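Local coordinates for protein BtGH115A (Bacteroides thetaiotaomicron, PDB 5BY3) that probably hydrolyses the glycosidic bond of 4-O-methyl-alpha-glucuronic acid side groups on decorated arabinogalactans, as a family GH115 glycoside hydrolase, at residues L406-P411 / Q487-L492; K480-V485 / E538-A543; V559-Q564 / A598-Y603. One frame throughout, in Å; residues are numbered along the deposited sequence.

How the interactions relate
All three contacts are buried, yet they differ in depth and chemistry. Interaction 1 lies deepest, about 13 Å from its centre to that of the chain, and joins a loop of the TIM-barrel region to helix 476-495. Interaction 2, about 25 Å out, pairs the same helix with helix 523-543, mainly through methyl groups and with no hydrogen bond across. Interaction 3, at about 21 Å, sets helix 552-580 against helix 587-603 with aromatic and hydroxyl contacts. Both helix pairs run antiparallel. The contacts also meet directly: Glu-541 OE1 lies 2.7 Å from Gln-564 NE2, a probable hydrogen bond between interactions 2 and 3, and His-489 of interaction 1 packs on Pro-562 and Val-563.

Interaction 1 of 3, residues L406-P411 / Q487-L492; sequences LSTMSP and QEHYRL
Pro-411 lies over one face of the Tyr-490 ring, joining the loop after strand 388-393 of the TIM barrel to helix 476-495. The evidence is a CH-pi contact: Pro-411 CD sits 3.8 Å from the ring centroid and 25° off the normal, displaced toward the CG-CD2 side. The two side chains cross at about a right angle, and Pro-411 CG extends the cover to CE2. Tyr-490 CG is anti to its own carbonyl carbon (chi1 -62°), which sends the ring out from the helix, across the run of the loop. There the opposite flank of the ring, CD1 and CE1, meets carbonyl oxygens; Ser-407 O lies near the ring plane at the edge, 4.1 Å from Tyr-490 CE1, while Thr-408 O and Met-409 O approach CD1 obliquely. Helix 441-452 packs on both partners through Tyr-442.

The preceding residue, His-489, crosses Thr-408 at about a right angle, Thr-408 CG2 standing 4.0 Å from His-489 NE2. Ser-410 occupies the N-cap of helix 411-423. Ser-407 OG is hydrogen-bonded to Gln-443 OE1, and the Ser-407 side chain lies about 8 Å from the bound nickel ion. No direct hydrogen bond spans the segments. A single water does instead, lying in the plane of the imidazole at its edge, 3.0 Å from His-489 NE2, and donating to Ser-407 O, also at 3.0 Å.

Interaction 2 of 3, residues K480-V485 / E538-A543; sequences KTILSV and ETVEKA
Val-485 CG2 meets Thr-539 CG2 at 3.5 Å, methyl to methyl, and the two side chains slide past each other in opposite directions. The second branch of the same valine, CG1, turns to Val-540 CG2 at 3.8 Å, and that pair crosses at about a right angle. Val-485 therefore divides its two methyls between consecutive residues of the facing helix. For Thr-539, chi1 of -55° places CG2 anti to the backbone N, on the side facing Val-485, and turns OG1 back to Glu-535 O within its own helix; the threonine presents its carbon side here and satisfies its polar end elsewhere.

Toward the other end, Ala-543 CB fits between two partners, 3.5 Å from Thr-481 OG1 and 4.0 Å from Ile-482 CD1. The Thr-481 hydroxyl also lies 3.7 Å from Thr-539 CG2, so across this interface it meets methyl groups. Ile-482 reaches Ala-543 with the end of its chain, its CA to CB bond not pointing straight across. No hydrogen bond links the segments, and both threonines lie at the more exposed margin.

The two segments form an antiparallel helix pair: the local axes approach to 10.0 Å, with N-to-C directions at 157°. Helix 552-580 closes the buried side, with Tyr-555 touching Ile-482, Val-563 touching Val-485 and Val-559 touching Val-540, making a three-helix core with helices 476-495 and 523-543. Helix 462-473 packs on helix 476-495 as well, through Leu-470 against Ile-482.

Interaction 3 of 3, residues V559-Q564 / A598-Y603; sequences VKYPVQ and ALTQHY
Tyr-561 is met by segment 598-603 at one ring face, along an edge and at its hydroxyl, and this is where the contact is tight. Over the face comes the edge of Tyr-603, an edge-to-face (T-shaped) pair with centroids 5.0 Å apart and planes at 68°; the nearest approach is Tyr-603 CD2 to Tyr-561 CG at 3.6 Å, offset toward the rim. At the edge of the same ring, near its plane, the backbone of the facing helix passes, with Leu-599 C 3.5 Å from Tyr-561 CE1. Beyond the ring, Tyr-561 OH donates to Thr-600 OG1 at 2.9 Å, and that threonine oxygen is also engaged with Ile-596 O. The Tyr-561 hydroxyl is hydrogen-bonded to Trp-405 NE1 as well. With CG anti to the backbone N, chi1 of -172° carries the ring obliquely toward the facing helix.

These two segments belong to consecutive antiparallel helices, 552-580 and 587-603, forming a helical hairpin whose short axes approach to 10.4 Å at 157°. Pro-562 accounts for the kink in the first, since its N makes no bond to the preceding turn.

A leucine in place of Tyr-561 would probably leave Thr-600 OG1 and Trp-405 NE1 without their phenol partner and Tyr-603 without a ring face to meet.

The other side lies nearer solvent, and no hydrogen bond joins the segments there. Leu-599 CD1 rests 3.8 Å from Gln-564 CB, and Leu-599 CD2 3.7 Å from Gln-564 OE1, the two chains crossing at about a right angle. Leu-599 is itself partly exposed, and the Gln-564 amide nitrogen is engaged away from it, with Glu-541 and Ser-537. At the margin stand partly exposed Lys-560 and exposed His-602, whose ring meets Phe-556 edge-to-face.

Interaction 1 of 3, residues L406-P411 / Q487-L492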
loop_
_atom_site.group_PDB
_atom_site.type_symbol
_atom_site.label_atom_id
_atom_site.label_comp_id
_atom_site.label_asym_id
_atom_site.label_seq_id
_atom_site.Cartn_x
_atom_site.Cartn_y
_atom_site.Cartn_z
ATOM N N LEU A 406 6.868 -7.191 -8.656
ATOM C CA LEU A 406 5.443 -7.403 -8.592
ATOM C C LEU A 406 4.895 -6.976 -7.217
ATOM O O LEU A 406 5.639 -6.822 -6.242
ATOM C CB LEU A 406 5.133 -8.879 -8.852
ATOM C CG LEU A 406 5.582 -9.389 -10.237
ATOM C CD1 LEU A 406 5.421 -10.909 -10.329
ATOM C CD2 LEU A 406 4.830 -8.667 -11.360
ATOM N N SER A 407 3.597 -6.769 -7.179
ATOM C CA SER A 407 2.929 -6.294 -6.037
ATOM C C SER A 407 2.061 -7.421 -5.533
ATOM O O SER A 407 0.928 -7.629 -6.023
ATOM C CB SER A 407 2.044 -5.099 -6.443
ATOM O OG SER A 407 1.030 -4.875 -5.457
ATOM N N THR A 408 2.573 -8.127 -4.528
ATOM C CA THR A 408 1.959 -9.313 -4.122
ATOM C C THR A 408 1.532 -9.370 -2.652
ATOM O O THR A 408 1.156 -10.449 -2.131
ATOM C CB THR A 408 2.840 -10.525 -4.503
ATOM O OG1 THR A 408 4.099 -10.487 -3.810
ATOM C CG2 THR A 408 3.026 -10.588 -6.013
HETATM N N MSE A 409 1.604 -8.236 -1.967
HETATM C CA MSE A 409 1.245 -8.198 -0.552
HETATM C C MSE A 409 -0.215 -8.544 -0.511
HETATM O O MSE A 409 -0.978 -8.172 -1.405
HETATM C CB MSE A 409 1.488 -6.848 0.059
HETATM C CG MSE A 409 1.486 -6.948 1.582
HETATM SE SE MSE A 409 1.784 -5.118 2.249
HETATM C CE MSE A 409 3.746 -5.469 2.116
ATOM N N SER A 410 -0.564 -9.350 0.472
ATOM C CA SER A 410 -1.889 -9.857 0.621
ATOM C C SER A 410 -2.858 -8.763 1.023
ATOM O O SER A 410 -2.598 -8.026 1.960
ATOM C CB SER A 410 -1.923 -10.960 1.672
ATOM O OG SER A 410 -3.272 -11.232 2.022
ATOM N N PRO A 411 -3.988 -8.679 0.319
ATOM C CA PRO A 411 -5.105 -7.804 0.695
ATOM C C PRO A 411 -5.538 -8.019 2.112
ATOM O O PRO A 411 -5.917 -7.053 2.764
ATOM C CB PRO A 411 -6.229 -8.262 -0.248
ATOM C CG PRO A 411 -5.464 -8.643 -1.478
ATOM C CD PRO A 411 -4.256 -9.379 -0.945
ATOM N N GLN A 487 -6.927 -14.948 -5.327
ATOM C CA GLN A 487 -6.805 -15.402 -3.958
ATOM C C GLN A 487 -5.595 -16.326 -3.780
ATOM O O GLN A 487 -4.832 -16.189 -2.826
ATOM C CB GLN A 487 -8.075 -16.098 -3.520
ATOM C CG GLN A 487 -9.247 -15.153 -3.280
ATOM C CD GLN A 487 -10.545 -15.903 -3.015
ATOM O OE1 GLN A 487 -10.796 -16.969 -3.596
ATOM N NE2 GLN A 487 -11.376 -15.351 -2.141
ATOM N N GLU A 488 -5.416 -17.253 -4.712
ATOM C CA GLU A 488 -4.360 -18.220 -4.563
ATOM C C GLU A 488 -3.021 -17.601 -4.819
ATOM O O GLU A 488 -2.067 -18.001 -4.175
ATOM C CB GLU A 488 -4.575 -19.442 -5.457
ATOM C CG GLU A 488 -5.545 -20.437 -4.843
ATOM C CD GLU A 488 -5.007 -21.050 -3.568
ATOM O OE1 GLU A 488 -3.970 -21.769 -3.723
ATOM O OE2 GLU A 488 -5.625 -20.804 -2.462
ATOM N N HIS A 489 -2.991 -16.622 -5.729
ATOM C CA HIS A 489 -1.841 -15.745 -6.060
ATOM C C HIS A 489 -1.324 -15.064 -4.812
ATOM O O HIS A 489 -0.127 -15.195 -4.470
ATOM C CB HIS A 489 -2.295 -14.712 -7.063
ATOM C CG HIS A 489 -1.219 -13.829 -7.600
ATOM N ND1 HIS A 489 -0.138 -14.312 -8.312
ATOM C CD2 HIS A 489 -1.099 -12.473 -7.603
ATOM C CE1 HIS A 489 0.633 -13.298 -8.680
ATOM N NE2 HIS A 489 0.066 -12.170 -8.277
ATOM N N TYR A 490 -2.216 -14.385 -4.096
ATOM C CA TYR A 490 -1.796 -13.644 -2.906
ATOM C C TYR A 490 -1.353 -14.545 -1.739
ATOM O O TYR A 490 -0.484 -14.182 -0.943
ATOM C CB TYR A 490 -2.873 -12.665 -2.478
ATOM C CG TYR A 490 -3.171 -11.612 -3.516
ATOM C CD1 TYR A 490 -2.139 -10.885 -4.123
ATOM C CD2 TYR A 490 -4.475 -11.319 -3.882
ATOM C CE1 TYR A 490 -2.401 -9.890 -5.061
ATOM C CE2 TYR A 490 -4.752 -10.316 -4.831
ATOM C CZ TYR A 490 -3.704 -9.609 -5.412
ATOM O OH TYR A 490 -3.945 -8.627 -6.374
ATOM N N ARG A 491 -1.903 -15.741 -1.693
ATOM C CA ARG A 491 -1.648 -16.658 -0.609
ATOM C C ARG A 491 -0.276 -17.327 -0.783
ATOM O O ARG A 491 0.500 -17.457 0.188
ATOM C CB ARG A 491 -2.797 -17.667 -0.523
ATOM C CG ARG A 491 -2.532 -18.854 0.362
ATOM C CD ARG A 491 -3.283 -20.079 -0.146
ATOM N NE ARG A 491 -2.516 -21.177 0.365
ATOM C CZ ARG A 491 -2.071 -22.198 -0.330
ATOM N NH1 ARG A 491 -2.380 -22.344 -1.593
ATOM N NH2 ARG A 491 -1.324 -23.099 0.285
ATOM N N LEU A 492 0.044 -17.690 -2.027
ATOM C CA LEU A 492 1.317 -18.305 -2.311
ATOM C C LEU A 492 2.486 -17.289 -2.265
ATOM O O LEU A 492 3.625 -17.667 -1.903
ATOM C CB LEU A 492 1.259 -19.016 -3.652
ATOM C CG LEU A 492 0.399 -20.280 -3.803
ATOM C CD1 LEU A 492 0.026 -20.382 -5.261
ATOM C CD2 LEU A 492 1.059 -21.589 -3.352
HETATM O O HOH W 1 -0.141 -9.157 -8.346
#

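Interaction 2 of 3, residues K480-V485 / E538-A543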
loop_
_atom_site.group_PDB
_atom_site.type_symbol
_atom_site.label_atom_id
_atom_site.label_comp_id
_atom_site.label_asym_id
_atom_site.label_seq_id
_atom_site.Cartn_x
_atom_site.Cartn_y
_atom_site.Cartn_z
ATOM N N LYS A 480 -15.581 -14.858 -12.319
ATOM C CA LYS A 480 -16.114 -16.072 -11.729
ATOM C C LYS A 480 -15.011 -17.115 -11.702
ATOM O O LYS A 480 -14.934 -17.943 -10.791
ATOM C CB LYS A 480 -17.317 -16.579 -12.542
ATOM C CG LYS A 480 -18.382 -17.342 -11.742
ATOM C CD LYS A 480 -19.344 -18.014 -12.721
ATOM C CE LYS A 480 -19.830 -19.390 -12.266
ATOM N NZ LYS A 480 -21.288 -19.394 -11.940
ATOM N N THR A 481 -14.154 -17.066 -12.702
ATOM C CA THR A 481 -13.082 -18.042 -12.751
ATOM C C THR A 481 -11.846 -17.455 -12.021
ATOM O O THR A 481 -11.096 -18.181 -11.357
ATOM C CB THR A 481 -12.808 -18.576 -14.200
ATOM O OG1 THR A 481 -11.556 -18.104 -14.696
ATOM C CG2 THR A 481 -13.949 -18.195 -15.224
ATOM N N ILE A 482 -11.695 -16.134 -12.088
ATOM C CA ILE A 482 -10.457 -15.470 -11.707
ATOM C C ILE A 482 -10.315 -15.143 -10.207
ATOM O O ILE A 482 -9.200 -15.089 -9.707
ATOM C CB ILE A 482 -10.205 -14.245 -12.640
ATOM C CG1 ILE A 482 -9.773 -14.706 -14.040
ATOM C CG2 ILE A 482 -9.186 -13.264 -12.088
ATOM C CD1 ILE A 482 -8.925 -15.969 -14.105
ATOM N N LEU A 483 -11.432 -14.943 -9.505
ATOM C CA LEU A 483 -11.427 -14.607 -8.082
ATOM C C LEU A 483 -10.574 -15.557 -7.258
ATOM O O LEU A 483 -9.780 -15.105 -6.443
ATOM C CB LEU A 483 -12.859 -14.489 -7.484
ATOM C CG LEU A 483 -13.068 -14.480 -5.945
ATOM C CD1 LEU A 483 -12.361 -13.342 -5.215
ATOM C CD2 LEU A 483 -14.529 -14.414 -5.634
ATOM N N SER A 484 -10.772 -16.857 -7.449
ATOM C CA SER A 484 -10.018 -17.867 -6.699
ATOM C C SER A 484 -8.550 -17.895 -7.127
ATOM O O SER A 484 -7.685 -18.174 -6.321
ATOM C CB SER A 484 -10.649 -19.264 -6.836
ATOM O OG SER A 484 -10.406 -19.800 -8.131
ATOM N N VAL A 485 -8.284 -17.605 -8.392
ATOM C CA VAL A 485 -6.902 -17.440 -8.883
ATOM C C VAL A 485 -6.121 -16.309 -8.192
ATOM O O VAL A 485 -4.976 -16.517 -7.750
ATOM C CB VAL A 485 -6.874 -17.296 -10.400
ATOM C CG1 VAL A 485 -5.563 -16.738 -10.877
ATOM C CG2 VAL A 485 -7.157 -18.656 -11.026
ATOM N N GLU A 538 -2.779 -22.009 -16.096
ATOM C CA GLU A 538 -3.734 -22.658 -16.993
ATOM C C GLU A 538 -5.101 -21.973 -16.957
ATOM O O GLU A 538 -5.649 -21.686 -18.017
ATOM C CB GLU A 538 -3.888 -24.155 -16.692
ATOM C CG GLU A 538 -2.807 -25.103 -17.217
ATOM C CD GLU A 538 -3.125 -26.584 -16.918
ATOM O OE1 GLU A 538 -3.353 -26.936 -15.730
ATOM O OE2 GLU A 538 -3.150 -27.408 -17.871
ATOM N N THR A 539 -5.650 -21.725 -15.761
ATOM C CA THR A 539 -6.887 -20.955 -15.597
ATOM C C THR A 539 -6.841 -19.580 -16.277
ATOM O O THR A 539 -7.759 -19.203 -16.985
ATOM C CB THR A 539 -7.224 -20.796 -14.125
ATOM O OG1 THR A 539 -7.264 -22.088 -13.568
ATOM C CG2 THR A 539 -8.625 -20.158 -13.878
ATOM N N VAL A 540 -5.742 -18.872 -16.093
ATOM C CA VAL A 540 -5.539 -17.532 -16.615
ATOM C C VAL A 540 -5.473 -17.511 -18.149
ATOM O O VAL A 540 -5.982 -16.577 -18.803
ATOM C CB VAL A 540 -4.264 -16.957 -15.935
ATOM C CG1 VAL A 540 -3.476 -16.004 -16.809
ATOM C CG2 VAL A 540 -4.626 -16.367 -14.574
ATOM N N GLU A 541 -4.854 -18.547 -18.706
ATOM C CA GLU A 541 -4.744 -18.750 -20.157
ATOM C C GLU A 541 -6.110 -19.028 -20.783
ATOM O O GLU A 541 -6.468 -18.408 -21.793
ATOM C CB GLU A 541 -3.770 -19.899 -20.470
ATOM C CG GLU A 541 -3.151 -19.851 -21.865
ATOM C CD GLU A 541 -2.201 -18.689 -22.074
ATOM O OE1 GLU A 541 -1.462 -18.327 -21.147
ATOM O OE2 GLU A 541 -2.177 -18.130 -23.187
ATOM N N LYS A 542 -6.865 -19.937 -20.160
ATOM C CA LYS A 542 -8.191 -20.311 -20.649
ATOM C C LYS A 542 -9.183 -19.157 -20.569
ATOM O O LYS A 542 -9.921 -18.943 -21.524
ATOM C CB LYS A 542 -8.760 -21.548 -19.942
ATOM C CG LYS A 542 -7.983 -22.853 -20.164
ATOM C CD LYS A 542 -8.845 -24.074 -19.790
ATOM C CE LYS A 542 -8.251 -24.951 -18.686
ATOM N NZ LYS A 542 -7.416 -26.082 -19.170
ATOM N N ALA A 543 -9.190 -18.414 -19.456
ATOM C CA ALA A 543 -10.173 -17.348 -19.237
ATOM C C ALA A 543 -9.935 -16.084 -20.109
ATOM O O ALA A 543 -10.837 -15.266 -20.225
ATOM C CB ALA A 543 -10.288 -17.004 -17.761
#

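Interaction 3 of 3, residues V559-Q564 / A598-Y603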
loop_
_atom_site.group_PDB
_atom_site.type_symbol
_atom_site.label_atom_id
_atom_site.label_comp_id
_atom_site.label_asym_id
_atom_site.label_seq_id
_atom_site.Cartn_x
_atom_site.Cartn_y
_atom_site.Cartn_z
ATOM N N VAL A 559 -4.218 -9.320 -14.386
ATOM C CA VAL A 559 -4.310 -10.750 -14.085
ATOM C C VAL A 559 -3.170 -11.537 -14.727
ATOM O O VAL A 559 -2.400 -12.166 -14.024
ATOM C CB VAL A 559 -5.709 -11.344 -14.462
ATOM C CG1 VAL A 559 -5.826 -12.782 -14.028
ATOM C CG2 VAL A 559 -6.824 -10.588 -13.774
ATOM N N LYS A 560 -3.051 -11.487 -16.049
ATOM C CA LYS A 560 -2.171 -12.411 -16.772
ATOM C C LYS A 560 -0.691 -12.154 -16.465
ATOM O O LYS A 560 0.011 -13.085 -16.094
ATOM C CB LYS A 560 -2.472 -12.392 -18.282
ATOM C CG LYS A 560 -1.915 -13.569 -19.071
ATOM C CD LYS A 560 -2.607 -13.716 -20.418
ATOM C CE LYS A 560 -2.156 -14.971 -21.150
ATOM N NZ LYS A 560 -1.013 -14.684 -22.056
ATOM N N TYR A 561 -0.214 -10.916 -16.580
ATOM C CA TYR A 561 1.201 -10.654 -16.244
ATOM C C TYR A 561 1.576 -11.059 -14.813
ATOM O O TYR A 561 2.543 -11.804 -14.689
ATOM C CB TYR A 561 1.683 -9.219 -16.560
ATOM C CG TYR A 561 3.202 -9.049 -16.371
ATOM C CD1 TYR A 561 4.109 -9.435 -17.385
ATOM C CD2 TYR A 561 3.735 -8.550 -15.174
ATOM C CE1 TYR A 561 5.479 -9.310 -17.209
ATOM C CE2 TYR A 561 5.084 -8.424 -15.003
ATOM C CZ TYR A 561 5.957 -8.804 -16.020
ATOM O OH TYR A 561 7.318 -8.692 -15.830
ATOM N N PRO A 562 0.835 -10.599 -13.745
ATOM C CA PRO A 562 1.322 -11.004 -12.395
ATOM C C PRO A 562 1.203 -12.475 -12.072
ATOM O O PRO A 562 2.138 -13.044 -11.522
ATOM C CB PRO A 562 0.505 -10.145 -11.409
ATOM C CG PRO A 562 -0.669 -9.637 -12.186
ATOM C CD PRO A 562 -0.288 -9.638 -13.656
ATOM N N VAL A 563 0.099 -13.122 -12.419
ATOM C CA VAL A 563 -0.012 -14.581 -12.171
ATOM C C VAL A 563 1.037 -15.387 -12.955
ATOM O O VAL A 563 1.671 -16.295 -12.391
ATOM C CB VAL A 563 -1.451 -15.177 -12.364
ATOM C CG1 VAL A 563 -1.414 -16.712 -12.340
ATOM C CG2 VAL A 563 -2.388 -14.712 -11.259
ATOM N N GLN A 564 1.236 -15.061 -14.230
ATOM C CA GLN A 564 2.142 -15.860 -15.032
ATOM C C GLN A 564 3.588 -15.480 -14.773
ATOM O O GLN A 564 4.489 -16.336 -14.831
ATOM C CB GLN A 564 1.770 -15.821 -16.508
ATOM C CG GLN A 564 0.447 -16.533 -16.841
ATOM C CD GLN A 564 0.224 -16.731 -18.351
ATOM O OE1 GLN A 564 0.540 -15.877 -19.188
ATOM N NE2 GLN A 564 -0.339 -17.869 -18.692
ATOM N N ALA A 598 9.640 -12.812 -22.172
ATOM C CA ALA A 598 8.557 -12.734 -23.155
ATOM C C ALA A 598 7.343 -12.004 -22.589
ATOM O O ALA A 598 6.844 -11.067 -23.221
ATOM C CB ALA A 598 8.179 -14.131 -23.672
ATOM N N LEU A 599 6.897 -12.411 -21.389
ATOM C CA LEU A 599 5.809 -11.719 -20.689
ATOM C C LEU A 599 6.124 -10.212 -20.499
ATOM O O LEU A 599 5.246 -9.382 -20.677
ATOM C CB LEU A 599 5.502 -12.413 -19.356
ATOM C CG LEU A 599 4.875 -13.818 -19.490
ATOM C CD1 LEU A 599 4.919 -14.623 -18.200
ATOM C CD2 LEU A 599 3.448 -13.713 -19.926
ATOM N N THR A 600 7.385 -9.868 -20.207
ATOM C CA THR A 600 7.764 -8.481 -19.969
ATOM C C THR A 600 7.825 -7.673 -21.278
ATOM O O THR A 600 7.488 -6.448 -21.283
ATOM C CB THR A 600 9.089 -8.404 -19.195
ATOM O OG1 THR A 600 8.989 -9.259 -18.070
ATOM C CG2 THR A 600 9.416 -6.976 -18.730
ATOM N N GLN A 601 8.247 -8.339 -22.363
ATOM C CA GLN A 601 8.194 -7.735 -23.711
ATOM C C GLN A 601 6.764 -7.410 -24.099
ATOM O O GLN A 601 6.494 -6.351 -24.665
ATOM C CB GLN A 601 8.794 -8.647 -24.791
ATOM C CG GLN A 601 10.313 -8.617 -24.941
ATOM C CD GLN A 601 10.836 -7.440 -25.764
ATOM O OE1 GLN A 601 10.247 -6.344 -25.787
ATOM N NE2 GLN A 601 11.973 -7.660 -26.435
ATOM N N HIS A 602 5.845 -8.321 -23.799
ATOM C CA HIS A 602 4.442 -8.092 -24.116
ATOM C C HIS A 602 3.893 -6.882 -23.337
ATOM O O HIS A 602 3.270 -6.001 -23.940
ATOM C CB HIS A 602 3.602 -9.354 -23.924
ATOM C CG HIS A 602 2.244 -9.265 -24.543
ATOM N ND1 HIS A 602 2.043 -9.277 -25.904
ATOM C CD2 HIS A 602 1.015 -9.149 -23.987
ATOM C CE1 HIS A 602 0.751 -9.178 -26.159
ATOM N NE2 HIS A 602 0.103 -9.113 -25.010
ATOM N N TYR A 603 4.197 -6.818 -22.035
ATOM C CA TYR A 603 3.805 -5.692 -21.176
ATOM C C TYR A 603 4.180 -4.358 -21.820
ATOM O O TYR A 603 3.366 -3.427 -21.932
ATOM C CB TYR A 603 4.508 -5.776 -19.801
ATOM C CG TYR A 603 3.809 -5.015 -18.694
ATOM C CD1 TYR A 603 3.930 -3.632 -18.573
ATOM C CD2 TYR A 603 3.006 -5.692 -17.772
ATOM C CE1 TYR A 603 3.298 -2.945 -17.564
ATOM C CE2 TYR A 603 2.351 -5.020 -16.760
ATOM C CZ TYR A 603 2.510 -3.651 -16.649
ATOM O OH TYR A 603 1.844 -2.996 -15.655
#